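Long-range contacts in epimerase domain-containing protein (PDB 6ZLK), which interconverts UDP-glucuronic acid and UDP-galacturonic acid by epimerisation at C4 of the sugar, with NAD as cofactor: residues 204-209 with 268-273; 211-216 with 278-283; 85-90 with 145-150. One frame throughout, in Å; residues are numbered along the deposited sequence.

Contact 1. Residues 204-209 with 268-273; sequences TIFGDG and NFLKSV. With UGA (uridine-5'-diphosphate-glucuronic acid), chain F.
F206 and L270 take nearly the same first torsion, CG anti to the carbonyl carbon (chi1 -53° and -57°), and run side by side from one face of a small parallel sheet. L270 CD1 therefore lies in the plane of the F206 ring, at its edge, 3.6 Å from F206 CE1. V273 slants in from farther along the chain, its CG2 3.7 Å from F206 CG. The uracil of UGA covers a face of the ring, with UGA C4 3.4 Å from F206 CE2. On the other side of the sheet I205 and F269 point the same way, and I205 CD1 meets F269 CE1 at 3.7 Å. The backbones are joined by bonds from I205 N to N268 O, from L270 N to I205 O (2.8 Å) and from G207 N to L270 O. F206 N instead donates to UGA O2 at 2.9 Å, while T204 O lies 2.8 Å from UGA N3. T204 OG1 lies 3.0 Å from UGA O4 and is also hydrogen-bonded to R192. A type II' turn, F206 to G209, ends the strand. Edge-on recognition of the base by one strand, with an aromatic ring across its face, makes this the uracil pocket.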
loop_
_atom_site.group_PDB
_atom_site.type_symbol
_atom_site.label_atom_id
_atom_site.label_comp_id
_atom_site.label_asym_id
_atom_site.label_seq_id
_atom_site.Cartn_x
_atom_site.Cartn_y
_atom_site.Cartn_z
ATOM N N THR A 204 -5.296 -17.203 -26.830
ATOM C CA THR A 204 -4.062 -16.713 -26.188
ATOM C C THR A 204 -4.035 -17.272 -24.777
ATOM O O THR A 204 -4.825 -16.798 -23.964
ATOM C CB THR A 204 -3.956 -15.192 -26.208
ATOM O OG1 THR A 204 -5.097 -14.610 -25.582
ATOM C CG2 THR A 204 -3.781 -14.615 -27.605
ATOM N N ILE A 205 -3.090 -18.161 -24.475
ATOM C CA ILE A 205 -2.990 -18.762 -23.134
ATOM C C ILE A 205 -1.681 -18.269 -22.544
ATOM O O ILE A 205 -0.656 -18.502 -23.171
ATOM C CB ILE A 205 -3.042 -20.285 -23.232
ATOM C CG1 ILE A 205 -4.368 -20.727 -23.851
ATOM C CG2 ILE A 205 -2.791 -20.917 -21.855
ATOM C CD1 ILE A 205 -4.445 -22.219 -24.186
ATOM N N PHE A 206 -1.702 -17.657 -21.363
ATOM C CA PHE A 206 -0.471 -17.177 -20.704
ATOM C C PHE A 206 0.072 -18.332 -19.880
ATOM O O PHE A 206 -0.659 -18.951 -19.081
ATOM C CB PHE A 206 -0.737 -15.856 -19.959
ATOM C CG PHE A 206 -1.360 -14.785 -20.806
ATOM C CD1 PHE A 206 -1.118 -14.725 -22.178
ATOM C CD2 PHE A 206 -2.208 -13.842 -20.262
ATOM C CE1 PHE A 206 -1.690 -13.738 -22.966
ATOM C CE2 PHE A 206 -2.752 -12.844 -21.043
ATOM C CZ PHE A 206 -2.503 -12.787 -22.390
ATOM N N GLY A 207 1.299 -18.731 -20.180
ATOM C CA GLY A 207 1.890 -19.912 -19.556
ATOM C C GLY A 207 1.218 -21.150 -20.079
ATOM O O GLY A 207 0.790 -21.135 -21.253
ATOM N N ASP A 208 1.095 -22.189 -19.280
ATOM C CA ASP A 208 0.682 -23.509 -19.828
ATOM C C ASP A 208 -0.837 -23.719 -19.649
ATOM O O ASP A 208 -1.357 -24.700 -20.133
ATOM C CB ASP A 208 1.457 -24.657 -19.206
ATOM C CG ASP A 208 1.299 -24.787 -17.711
ATOM O OD1 ASP A 208 0.370 -24.182 -17.148
ATOM O OD2 ASP A 208 2.155 -25.472 -17.103
ATOM N N GLY A 209 -1.572 -22.742 -19.116
ATOM C CA GLY A 209 -3.022 -22.912 -18.981
ATOM C C GLY A 209 -3.433 -23.732 -17.786
ATOM O O GLY A 209 -4.663 -23.917 -17.538
ATOM N N ASN A 268 -2.669 -20.821 -28.606
ATOM C CA ASN A 268 -1.420 -20.053 -28.723
ATOM C C ASN A 268 -0.859 -19.879 -27.316
ATOM O O ASN A 268 -1.366 -19.025 -26.601
ATOM C CB ASN A 268 -1.677 -18.731 -29.429
ATOM C CG ASN A 268 -0.438 -17.889 -29.612
ATOM O OD1 ASN A 268 0.684 -18.376 -29.439
ATOM N ND2 ASN A 268 -0.638 -16.611 -29.917
ATOM N N PHE A 269 0.112 -20.701 -26.927
ATOM C CA PHE A 269 0.727 -20.611 -25.594
ATOM C C PHE A 269 1.786 -19.520 -25.592
ATOM O O PHE A 269 2.807 -19.621 -26.316
ATOM C CB PHE A 269 1.299 -21.957 -25.226
ATOM C CG PHE A 269 0.273 -23.032 -25.004
ATOM C CD1 PHE A 269 -0.421 -23.108 -23.823
ATOM C CD2 PHE A 269 0.046 -24.003 -25.959
ATOM C CE1 PHE A 269 -1.309 -24.127 -23.567
ATOM C CE2 PHE A 269 -0.877 -25.007 -25.722
ATOM C CZ PHE A 269 -1.537 -25.081 -24.529
ATOM N N LEU A 270 1.548 -18.475 -24.828
ATOM C CA LEU A 270 2.475 -17.332 -24.735
ATOM C C LEU A 270 3.228 -17.415 -23.433
ATOM O O LEU A 270 2.844 -18.185 -22.555
ATOM C CB LEU A 270 1.684 -16.039 -24.828
ATOM C CG LEU A 270 0.859 -15.933 -26.103
ATOM C CD1 LEU A 270 -0.104 -14.783 -25.987
ATOM C CD2 LEU A 270 1.769 -15.801 -27.314
ATOM N N LYS A 271 4.288 -16.650 -23.353
ATOM C CA LYS A 271 5.126 -16.583 -22.141
ATOM C C LYS A 271 4.233 -16.152 -20.974
ATOM O O LYS A 271 3.368 -15.255 -21.098
ATOM C CB LYS A 271 6.313 -15.661 -22.433
ATOM C CG LYS A 271 7.329 -15.505 -21.313
ATOM C CD LYS A 271 8.119 -16.759 -21.010
ATOM C CE LYS A 271 8.986 -16.598 -19.774
ATOM N NZ LYS A 271 8.191 -16.628 -18.517
ATOM N N SER A 272 4.394 -16.810 -19.837
ATOM C CA SER A 272 3.650 -16.399 -18.630
ATOM C C SER A 272 4.032 -14.938 -18.347
ATOM O O SER A 272 5.145 -14.512 -18.723
ATOM C CB SER A 272 3.906 -17.338 -17.489
ATOM O OG SER A 272 5.280 -17.297 -17.184
ATOM N N VAL A 273 3.099 -14.219 -17.758
ATOM C CA VAL A 273 3.153 -12.760 -17.476
ATOM C C VAL A 273 3.596 -12.636 -16.024
ATOM O O VAL A 273 3.143 -13.416 -15.181
ATOM C CB VAL A 273 1.764 -12.132 -17.709
ATOM C CG1 VAL A 273 1.862 -10.645 -17.913
ATOM C CG2 VAL A 273 1.052 -12.742 -18.900
HETATM C "C1'" UGA F . -9.231 -10.719 -12.273
HETATM C "C2'" UGA F . -9.506 -9.250 -12.551
HETATM O "O2'" UGA F . -8.906 -8.930 -13.802
HETATM C "C3'" UGA F . -8.946 -8.339 -11.485
HETATM O "O3'" UGA F . -9.479 -7.033 -11.717
HETATM C "C4'" UGA F . -9.298 -8.812 -10.084
HETATM O "O4'" UGA F . -8.587 -8.006 -9.136
HETATM C "C5'" UGA F . -8.917 -10.291 -9.917
HETATM O "O5'" UGA F . -9.555 -11.064 -10.938
HETATM C "C6'" UGA F . -9.263 -10.944 -8.568
HETATM O "O'P" UGA F . -9.150 -10.319 -7.539
HETATM O "O'Q" UGA F . -9.590 -12.100 -8.540
HETATM P PB UGA F . -7.383 -12.430 -13.018
HETATM O O1B UGA F . -7.604 -13.481 -12.016
HETATM O O2B UGA F . -6.031 -12.167 -13.581
HETATM O O3B UGA F . -7.879 -10.963 -12.602
HETATM O O3A UGA F . -8.431 -12.714 -14.188
HETATM P PA UGA F . -8.382 -12.988 -15.760
HETATM O O1A UGA F . -7.898 -11.771 -16.417
HETATM O O2A UGA F . -9.691 -13.560 -16.120
HETATM O O5D UGA F . -7.236 -14.117 -15.878
HETATM C C5D UGA F . -7.361 -15.411 -15.322
HETATM C C4D UGA F . -6.247 -16.256 -15.860
HETATM O O4D UGA F . -6.302 -16.305 -17.307
HETATM C C3D UGA F . -4.839 -15.764 -15.509
HETATM O O3D UGA F . -4.179 -16.914 -14.974
HETATM C C2D UGA F . -4.240 -15.302 -16.840
HETATM O O2D UGA F . -2.904 -15.760 -16.975
HETATM C C1D UGA F . -5.023 -16.106 -17.869
HETATM N N1 UGA F . -5.195 -15.442 -19.169
HETATM C C6 UGA F . -5.743 -14.193 -19.268
HETATM C C2 UGA F . -4.908 -16.210 -20.288
HETATM O O2 UGA F . -4.402 -17.325 -20.235
HETATM N N3 UGA F . -5.225 -15.618 -21.469
HETATM C C4 UGA F . -5.773 -14.370 -21.650
HETATM O O4 UGA F . -5.957 -13.980 -22.800
HETATM C C5 UGA F . -6.023 -13.623 -20.445
#

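Contact 2. Residues 211-216 with 278-283; sequences QTRDFT and KQTWAD. With UGA (uridine-5'-diphosphate-glucuronic acid), chain F.
R213 and T280 cross with their side chains in close touch, R213 CD lying 3.3 Å from T280 OG1. The arginine folds back at its second torsion (chi2 -68°), which turns the guanidinium beside its own backbone, where NH1 donates in the guanidinium plane to T212 O at 2.9 Å. T280 N reaches the same T212 O from the opposite face of the carbonyl plane, so two donors grip that oxygen from above and below. The guanidinium is sandwiched: T280 CG2 sits over one face and UGA O3D over the other, while R213 NE gives a bond of 3.2 Å to the phosphate oxygen UGA O1B. P277 O takes a further bond from NH1, which should help fix the rotation of the group.

T280 OG1 accepts D214 N at 3.1 Å. D214 swings its CG away from its own N (chi1 -164°), bringing OD2 to A282 N at 2.8 Å through the anti lone pair; OD1 is held by G244 N. T212 and Q279 run alongside each other, and one water bridges T212 OG1 and Q279 NE2. Q211 bends toward the ribose, NE2 donating to UGA O2D at 3.2 Å and also to F206 O.

The loop 278-283 thus lies alongside the start of strand 212-217 and continues to helix 285-291. Strand 171-180 packs against R213, D214 and A282, and I250, opening helix 250-261, touches Q211.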
loop_
_atom_site.group_PDB
_atom_site.type_symbol
_atom_site.label_atom_id
_atom_site.label_comp_id
_atom_site.label_asym_id
_atom_site.label_seq_id
_atom_site.Cartn_x
_atom_site.Cartn_y
_atom_site.Cartn_z
ATOM N N GLN A 211 -2.840 -22.951 -14.676
ATOM C CA GLN A 211 -3.159 -21.992 -13.593
ATOM C C GLN A 211 -4.662 -22.105 -13.298
ATOM O O GLN A 211 -5.440 -22.367 -14.208
ATOM C CB GLN A 211 -2.775 -20.553 -13.873
ATOM C CG GLN A 211 -3.425 -19.974 -15.117
ATOM C CD GLN A 211 -2.607 -20.058 -16.378
ATOM O OE1 GLN A 211 -2.001 -21.094 -16.697
ATOM N NE2 GLN A 211 -2.560 -18.936 -17.092
ATOM N N THR A 212 -5.031 -21.963 -12.032
ATOM C CA THR A 212 -6.445 -22.126 -11.609
ATOM C C THR A 212 -6.872 -20.839 -10.934
ATOM O O THR A 212 -6.058 -20.088 -10.361
ATOM C CB THR A 212 -6.672 -23.333 -10.693
ATOM O OG1 THR A 212 -5.935 -23.166 -9.480
ATOM C CG2 THR A 212 -6.248 -24.616 -11.351
ATOM N N ARG A 213 -8.156 -20.617 -11.004
ATOM C CA ARG A 213 -8.775 -19.505 -10.295
ATOM C C ARG A 213 -10.087 -19.976 -9.670
ATOM O O ARG A 213 -10.759 -20.899 -10.181
ATOM C CB ARG A 213 -9.150 -18.340 -11.228
ATOM C CG ARG A 213 -7.984 -17.654 -11.915
ATOM C CD ARG A 213 -7.142 -16.901 -10.903
ATOM N NE ARG A 213 -6.006 -16.169 -11.504
ATOM C CZ ARG A 213 -4.741 -16.600 -11.549
ATOM N NH1 ARG A 213 -4.412 -17.806 -11.115
ATOM N NH2 ARG A 213 -3.776 -15.785 -11.987
ATOM N N ASP A 214 -10.423 -19.288 -8.613
ATOM C CA ASP A 214 -11.746 -19.402 -7.959
ATOM C C ASP A 214 -12.700 -18.450 -8.666
ATOM O O ASP A 214 -13.070 -17.414 -8.121
ATOM C CB ASP A 214 -11.602 -18.993 -6.504
ATOM C CG ASP A 214 -12.800 -19.453 -5.720
ATOM O OD1 ASP A 214 -13.841 -19.765 -6.367
ATOM O OD2 ASP A 214 -12.629 -19.601 -4.482
ATOM N N PHE A 215 -13.117 -18.836 -9.836
ATOM C CA PHE A 215 -13.938 -17.966 -10.683
ATOM C C PHE A 215 -15.297 -17.768 -10.029
ATOM O O PHE A 215 -15.946 -18.730 -9.595
ATOM C CB PHE A 215 -14.140 -18.664 -12.004
ATOM C CG PHE A 215 -12.886 -18.768 -12.830
ATOM C CD1 PHE A 215 -12.269 -17.636 -13.340
ATOM C CD2 PHE A 215 -12.315 -20.010 -13.064
ATOM C CE1 PHE A 215 -11.122 -17.731 -14.119
ATOM C CE2 PHE A 215 -11.164 -20.113 -13.844
ATOM C CZ PHE A 215 -10.578 -18.975 -14.372
ATOM N N THR A 216 -15.705 -16.523 -9.940
ATOM C CA THR A 216 -16.944 -16.113 -9.257
ATOM C C THR A 216 -17.917 -15.602 -10.321
ATOM O O THR A 216 -17.703 -14.560 -10.898
ATOM C CB THR A 216 -16.733 -15.097 -8.142
ATOM O OG1 THR A 216 -15.673 -15.556 -7.281
ATOM C CG2 THR A 216 -18.026 -14.858 -7.391
ATOM N N LYS A 278 -0.163 -18.750 -9.609
ATOM C CA LYS A 278 -0.498 -20.027 -10.275
ATOM C C LYS A 278 -1.898 -20.469 -9.876
ATOM O O LYS A 278 -2.549 -21.192 -10.614
ATOM C CB LYS A 278 0.510 -21.117 -9.901
ATOM C CG LYS A 278 1.868 -20.933 -10.570
ATOM C CD LYS A 278 2.905 -21.963 -10.133
ATOM C CE LYS A 278 2.590 -23.378 -10.591
ATOM N NZ LYS A 278 3.255 -24.403 -9.741
ATOM N N GLN A 279 -2.346 -20.082 -8.696
ATOM C CA GLN A 279 -3.627 -20.560 -8.145
ATOM C C GLN A 279 -4.256 -19.452 -7.301
ATOM O O GLN A 279 -3.532 -18.789 -6.514
ATOM C CB GLN A 279 -3.345 -21.768 -7.242
ATOM C CG GLN A 279 -4.520 -22.198 -6.386
ATOM C CD GLN A 279 -4.145 -23.406 -5.561
ATOM O OE1 GLN A 279 -3.937 -23.325 -4.348
ATOM N NE2 GLN A 279 -3.953 -24.529 -6.251
ATOM N N THR A 280 -5.578 -19.315 -7.365
ATOM C CA THR A 280 -6.394 -18.617 -6.352
ATOM C C THR A 280 -7.469 -19.614 -5.921
ATOM O O THR A 280 -8.014 -20.355 -6.734
ATOM C CB THR A 280 -6.945 -17.271 -6.815
ATOM O OG1 THR A 280 -8.020 -17.456 -7.736
ATOM C CG2 THR A 280 -5.902 -16.345 -7.383
ATOM N N TRP A 281 -7.767 -19.594 -4.637
ATOM C CA TRP A 281 -8.748 -20.504 -4.026
ATOM C C TRP A 281 -9.223 -19.840 -2.737
ATOM O O TRP A 281 -8.365 -19.639 -1.892
ATOM C CB TRP A 281 -8.086 -21.862 -3.816
ATOM C CG TRP A 281 -8.995 -22.923 -3.277
ATOM C CD1 TRP A 281 -10.341 -22.872 -3.081
ATOM C CD2 TRP A 281 -8.564 -24.208 -2.799
ATOM N NE1 TRP A 281 -10.782 -24.045 -2.513
ATOM C CE2 TRP A 281 -9.710 -24.877 -2.333
ATOM C CE3 TRP A 281 -7.316 -24.835 -2.719
ATOM C CZ2 TRP A 281 -9.638 -26.172 -1.808
ATOM C CZ3 TRP A 281 -7.244 -26.106 -2.187
ATOM C CH2 TRP A 281 -8.393 -26.749 -1.723
ATOM N N ALA A 282 -10.451 -19.344 -2.699
ATOM C CA ALA A 282 -10.978 -18.647 -1.510
ATOM C C ALA A 282 -11.484 -19.673 -0.497
ATOM O O ALA A 282 -12.204 -20.599 -0.851
ATOM C CB ALA A 282 -12.085 -17.711 -1.885
ATOM N N ASP A 283 -11.208 -19.422 0.777
ATOM C CA ASP A 283 -12.038 -19.952 1.866
ATOM C C ASP A 283 -13.179 -18.932 2.016
ATOM O O ASP A 283 -12.909 -17.750 2.419
ATOM C CB ASP A 283 -11.218 -20.013 3.150
ATOM C CG ASP A 283 -11.948 -20.644 4.311
ATOM O OD1 ASP A 283 -13.186 -20.687 4.280
ATOM O OD2 ASP A 283 -11.238 -21.110 5.250
HETATM C "C1'" UGA F . -9.231 -10.719 -12.273
HETATM C "C2'" UGA F . -9.506 -9.250 -12.551
HETATM O "O2'" UGA F . -8.906 -8.930 -13.802
HETATM C "C3'" UGA F . -8.946 -8.339 -11.485
HETATM O "O3'" UGA F . -9.479 -7.033 -11.717
HETATM C "C4'" UGA F . -9.298 -8.812 -10.084
HETATM O "O4'" UGA F . -8.587 -8.006 -9.136
HETATM C "C5'" UGA F . -8.917 -10.291 -9.917
HETATM O "O5'" UGA F . -9.555 -11.064 -10.938
HETATM C "C6'" UGA F . -9.263 -10.944 -8.568
HETATM O "O'P" UGA F . -9.150 -10.319 -7.539
HETATM O "O'Q" UGA F . -9.590 -12.100 -8.540
HETATM P PB UGA F . -7.383 -12.430 -13.018
HETATM O O1B UGA F . -7.604 -13.481 -12.016
HETATM O O2B UGA F . -6.031 -12.167 -13.581
HETATM O O3B UGA F . -7.879 -10.963 -12.602
HETATM O O3A UGA F . -8.431 -12.714 -14.188
HETATM P PA UGA F . -8.382 -12.988 -15.760
HETATM O O1A UGA F . -7.898 -11.771 -16.417
HETATM O O2A UGA F . -9.691 -13.560 -16.120
HETATM O O5D UGA F . -7.236 -14.117 -15.878
HETATM C C5D UGA F . -7.361 -15.411 -15.322
HETATM C C4D UGA F . -6.247 -16.256 -15.860
HETATM O O4D UGA F . -6.302 -16.305 -17.307
HETATM C C3D UGA F . -4.839 -15.764 -15.509
HETATM O O3D UGA F . -4.179 -16.914 -14.974
HETATM C C2D UGA F . -4.240 -15.302 -16.840
HETATM O O2D UGA F . -2.904 -15.760 -16.975
HETATM C C1D UGA F . -5.023 -16.106 -17.869
HETATM N N1 UGA F . -5.195 -15.442 -19.169
HETATM C C6 UGA F . -5.743 -14.193 -19.268
HETATM C C2 UGA F . -4.908 -16.210 -20.288
HETATM O O2 UGA F . -4.402 -17.325 -20.235
HETATM N N3 UGA F . -5.225 -15.618 -21.469
HETATM C C4 UGA F . -5.773 -14.370 -21.650
HETATM O O4 UGA F . -5.957 -13.980 -22.800
HETATM C C5 UGA F . -6.023 -13.623 -20.445
HETATM O O HOH W 1 -4.117 -24.912 -8.775
#

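Contact 3. Residues 85-90 with 145-150; sequences PGVRTS and PLSPYG. With UGB ((2S,3R,4S,5R,6R)-6-[[[(2R,3S,4R,5R)-5-(2,4-dioxopyrimidin-1-yl)-3,4-dihydroxy-oxolan-2-yl]methoxy-hydroxy-phosphoryl]oxy-hydroxy-phosphoryl]oxy-3,4,5-trihydroxy-oxane-2-carboxylic acid), chain G.
The Y149 ring lies broadside to the loop at P85 and G86, with G86 N 3.9 Å above the centre of one face. P85 CA sits 3.5 Å from Y149 CE1, and V87 comes in obliquely, its CG2 3.6 Å from Y149 CD2. CG anti to the backbone N (chi1 166°) carries the ring from the start of helix 148-167 across to this loop. The sugar oxygen UGB O4' meets the ring in its plane, at the edge, 3.0 Å from Y149 OH. In UGA the corresponding O4' is hydrogen-bonded to the same hydroxyl, as is O2D of NAD. Position and sequence fit the tyrosine of the YxxxK motif of short-chain dehydrogenases/reductases, the catalytic tyrosine in relatives. S147 is the N-cap of its helix, its OG accepting G150 N at 3.1 Å, and its CB packs on V87 CG1. Next to it, S90 OG donates to V87 O and weakly accepts Y149 N, clipping loop to helix. P148 packs on S90, with P148 CB 3.3 Å from S90 O. R88 instead reaches the diphosphate, its NH1 giving UGB O2A a bond of 2.9 Å and NH2 forming a salt bridge with E276.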
loop_
_atom_site.group_PDB
_atom_site.type_symbol
_atom_site.label_atom_id
_atom_site.label_comp_id
_atom_site.label_asym_id
_atom_site.label_seq_id
_atom_site.Cartn_x
_atom_site.Cartn_y
_atom_site.Cartn_z
ATOM N N PRO A 85 -8.327 -1.821 -12.543
ATOM C CA PRO A 85 -8.066 -3.228 -12.301
ATOM C C PRO A 85 -7.038 -3.714 -13.329
ATOM O O PRO A 85 -6.675 -3.013 -14.240
ATOM C CB PRO A 85 -9.472 -3.815 -12.498
ATOM C CG PRO A 85 -9.977 -3.075 -13.725
ATOM C CD PRO A 85 -9.419 -1.662 -13.532
ATOM N N GLY A 86 -6.593 -4.924 -13.172
ATOM C CA GLY A 86 -5.801 -5.542 -14.253
ATOM C C GLY A 86 -4.420 -5.818 -13.714
ATOM O O GLY A 86 -3.594 -4.855 -13.570
ATOM N N VAL A 87 -4.204 -7.078 -13.362
ATOM C CA VAL A 87 -2.933 -7.538 -12.773
ATOM C C VAL A 87 -1.825 -7.251 -13.798
ATOM O O VAL A 87 -0.741 -6.868 -13.426
ATOM C CB VAL A 87 -3.064 -9.024 -12.393
ATOM C CG1 VAL A 87 -1.728 -9.679 -12.106
ATOM C CG2 VAL A 87 -4.046 -9.216 -11.239
ATOM N N ARG A 88 -2.077 -7.509 -15.079
ATOM C CA ARG A 88 -0.965 -7.716 -16.035
ATOM C C ARG A 88 -0.492 -6.382 -16.605
ATOM O O ARG A 88 0.572 -6.360 -17.257
ATOM C CB ARG A 88 -1.432 -8.687 -17.130
ATOM C CG ARG A 88 -1.680 -10.093 -16.595
ATOM C CD ARG A 88 -2.184 -11.061 -17.671
ATOM N NE ARG A 88 -3.522 -10.768 -18.163
ATOM C CZ ARG A 88 -4.656 -11.111 -17.542
ATOM N NH1 ARG A 88 -5.833 -10.794 -18.066
ATOM N NH2 ARG A 88 -4.591 -11.790 -16.405
ATOM N N THR A 89 -1.251 -5.306 -16.467
ATOM C CA THR A 89 -0.936 -3.994 -17.079
ATOM C C THR A 89 -0.587 -2.956 -16.014
ATOM O O THR A 89 -0.850 -1.786 -16.243
ATOM C CB THR A 89 -2.114 -3.543 -17.946
ATOM O OG1 THR A 89 -3.256 -3.446 -17.086
ATOM C CG2 THR A 89 -2.348 -4.516 -19.080
ATOM N N SER A 90 0.013 -3.362 -14.880
ATOM C CA SER A 90 0.261 -2.461 -13.719
ATOM C C SER A 90 1.758 -2.173 -13.593
ATOM O O SER A 90 2.161 -1.592 -12.546
ATOM C CB SER A 90 -0.301 -3.024 -12.406
ATOM O OG SER A 90 0.198 -4.308 -12.055
ATOM N N PRO A 145 1.159 -9.285 -1.962
ATOM C CA PRO A 145 0.804 -9.236 -3.375
ATOM C C PRO A 145 1.969 -9.579 -4.307
ATOM O O PRO A 145 3.150 -9.355 -3.968
ATOM C CB PRO A 145 0.420 -7.760 -3.548
ATOM C CG PRO A 145 0.015 -7.270 -2.211
ATOM C CD PRO A 145 0.820 -8.084 -1.216
ATOM N N LEU A 146 1.634 -10.162 -5.452
ATOM C CA LEU A 146 2.603 -10.512 -6.507
ATOM C C LEU A 146 2.635 -9.460 -7.618
ATOM O O LEU A 146 3.572 -9.493 -8.487
ATOM C CB LEU A 146 2.185 -11.844 -7.123
ATOM C CG LEU A 146 2.912 -13.093 -6.664
ATOM C CD1 LEU A 146 2.354 -14.272 -7.488
ATOM C CD2 LEU A 146 4.433 -12.918 -6.847
ATOM N N SER A 147 1.665 -8.542 -7.639
ATOM C CA SER A 147 1.576 -7.503 -8.688
ATOM C C SER A 147 1.483 -6.113 -8.078
ATOM O O SER A 147 0.912 -5.934 -7.002
ATOM C CB SER A 147 0.362 -7.713 -9.597
ATOM O OG SER A 147 -0.843 -7.633 -8.840
ATOM N N PRO A 148 1.958 -5.081 -8.813
ATOM C CA PRO A 148 1.747 -3.700 -8.432
ATOM C C PRO A 148 0.271 -3.344 -8.254
ATOM O O PRO A 148 -0.077 -2.669 -7.344
ATOM C CB PRO A 148 2.422 -2.888 -9.544
ATOM C CG PRO A 148 3.430 -3.866 -10.151
ATOM C CD PRO A 148 2.748 -5.199 -10.052
ATOM N N TYR A 149 -0.603 -3.879 -9.101
ATOM C CA TYR A 149 -2.075 -3.766 -8.913
ATOM C C TYR A 149 -2.472 -4.200 -7.501
ATOM O O TYR A 149 -3.180 -3.477 -6.790
ATOM C CB TYR A 149 -2.785 -4.635 -9.955
ATOM C CG TYR A 149 -4.238 -4.870 -9.672
ATOM C CD1 TYR A 149 -5.152 -3.830 -9.548
ATOM C CD2 TYR A 149 -4.716 -6.155 -9.478
ATOM C CE1 TYR A 149 -6.501 -4.048 -9.330
ATOM C CE2 TYR A 149 -6.049 -6.382 -9.186
ATOM C CZ TYR A 149 -6.948 -5.333 -9.118
ATOM O OH TYR A 149 -8.270 -5.528 -8.895
ATOM N N GLY A 150 -2.050 -5.395 -7.106
ATOM C CA GLY A 150 -2.410 -5.993 -5.831
ATOM C C GLY A 150 -1.900 -5.122 -4.713
ATOM O O GLY A 150 -2.590 -4.974 -3.716
HETATM N N1 UGB G . -5.222 -15.447 -19.162
HETATM C C2 UGB G . -4.924 -16.219 -20.271
HETATM O O2 UGB G . -4.459 -17.351 -20.198
HETATM N N3 UGB G . -5.211 -15.621 -21.464
HETATM C C4 UGB G . -5.733 -14.359 -21.663
HETATM O O4 UGB G . -5.918 -13.962 -22.812
HETATM C C5 UGB G . -5.994 -13.617 -20.462
HETATM C C6 UGB G . -5.729 -14.179 -19.279
HETATM P PA UGB G . -8.384 -13.002 -15.701
HETATM P PB UGB G . -7.211 -12.552 -13.066
HETATM O "O'P" UGB G . -8.354 -7.458 -12.956
HETATM O "O'Q" UGB G . -9.887 -7.185 -11.552
HETATM C "C1'" UGB G . -7.066 -10.931 -11.031
HETATM O O1A UGB G . -9.635 -13.753 -15.991
HETATM O O1B UGB G . -6.229 -11.597 -13.659
HETATM C C1D UGB G . -4.991 -16.042 -17.843
HETATM C "C2'" UGB G . -7.527 -11.244 -9.622
HETATM O "O2'" UGB G . -7.394 -12.647 -9.389
HETATM O O2A UGB G . -8.062 -11.756 -16.440
HETATM O O2B UGB G . -6.778 -13.900 -12.625
HETATM C C2D UGB G . -4.349 -15.048 -16.884
HETATM O O2D UGB G . -2.956 -15.044 -17.134
HETATM C "C3'" UGB G . -8.965 -10.795 -9.477
HETATM O "O3'" UGB G . -9.409 -11.051 -8.139
HETATM O O3A UGB G . -8.393 -12.676 -14.135
HETATM O O3B UGB G . -7.879 -11.782 -11.837
HETATM C C3D UGB G . -4.786 -15.628 -15.535
HETATM O O3D UGB G . -3.897 -16.654 -15.121
HETATM C "C4'" UGB G . -9.083 -9.328 -9.900
HETATM O "O4'" UGB G . -8.208 -8.495 -9.132
HETATM C C4D UGB G . -6.176 -16.211 -15.831
HETATM O O4D UGB G . -6.235 -16.373 -17.270
HETATM C "C5'" UGB G . -8.667 -9.221 -11.369
HETATM O "O5'" UGB G . -7.280 -9.566 -11.392
HETATM C C5D UGB G . -7.342 -15.379 -15.370
HETATM O O5D UGB G . -7.149 -14.021 -15.816
HETATM C "C6'" UGB G . -8.976 -7.851 -11.997
#

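From the N terminus, contact 3 closes first, bringing the loop after strand 77-80 against the start of helix 148-167; the 54 residues between include helix 96-113 and strand 120-126. It is in series with the other two. Contacts 1 and 2 then cross: the chain passes 204-209 and 211-216 in turn, runs through helices 218-230 and 250-261, and returns to 268-273 and 278-283 in the same order. The two also touch each other directly. Contact 1 also packs on contact 3, F206 and V273 lying against R88, whereas contacts 2 and 3 stay about 6 Å apart at their nearest atoms. Together they tie the small two-stranded sheet, strand 212-217 of the main sheet and the start of helix 148-167 round the UDP-sugar site.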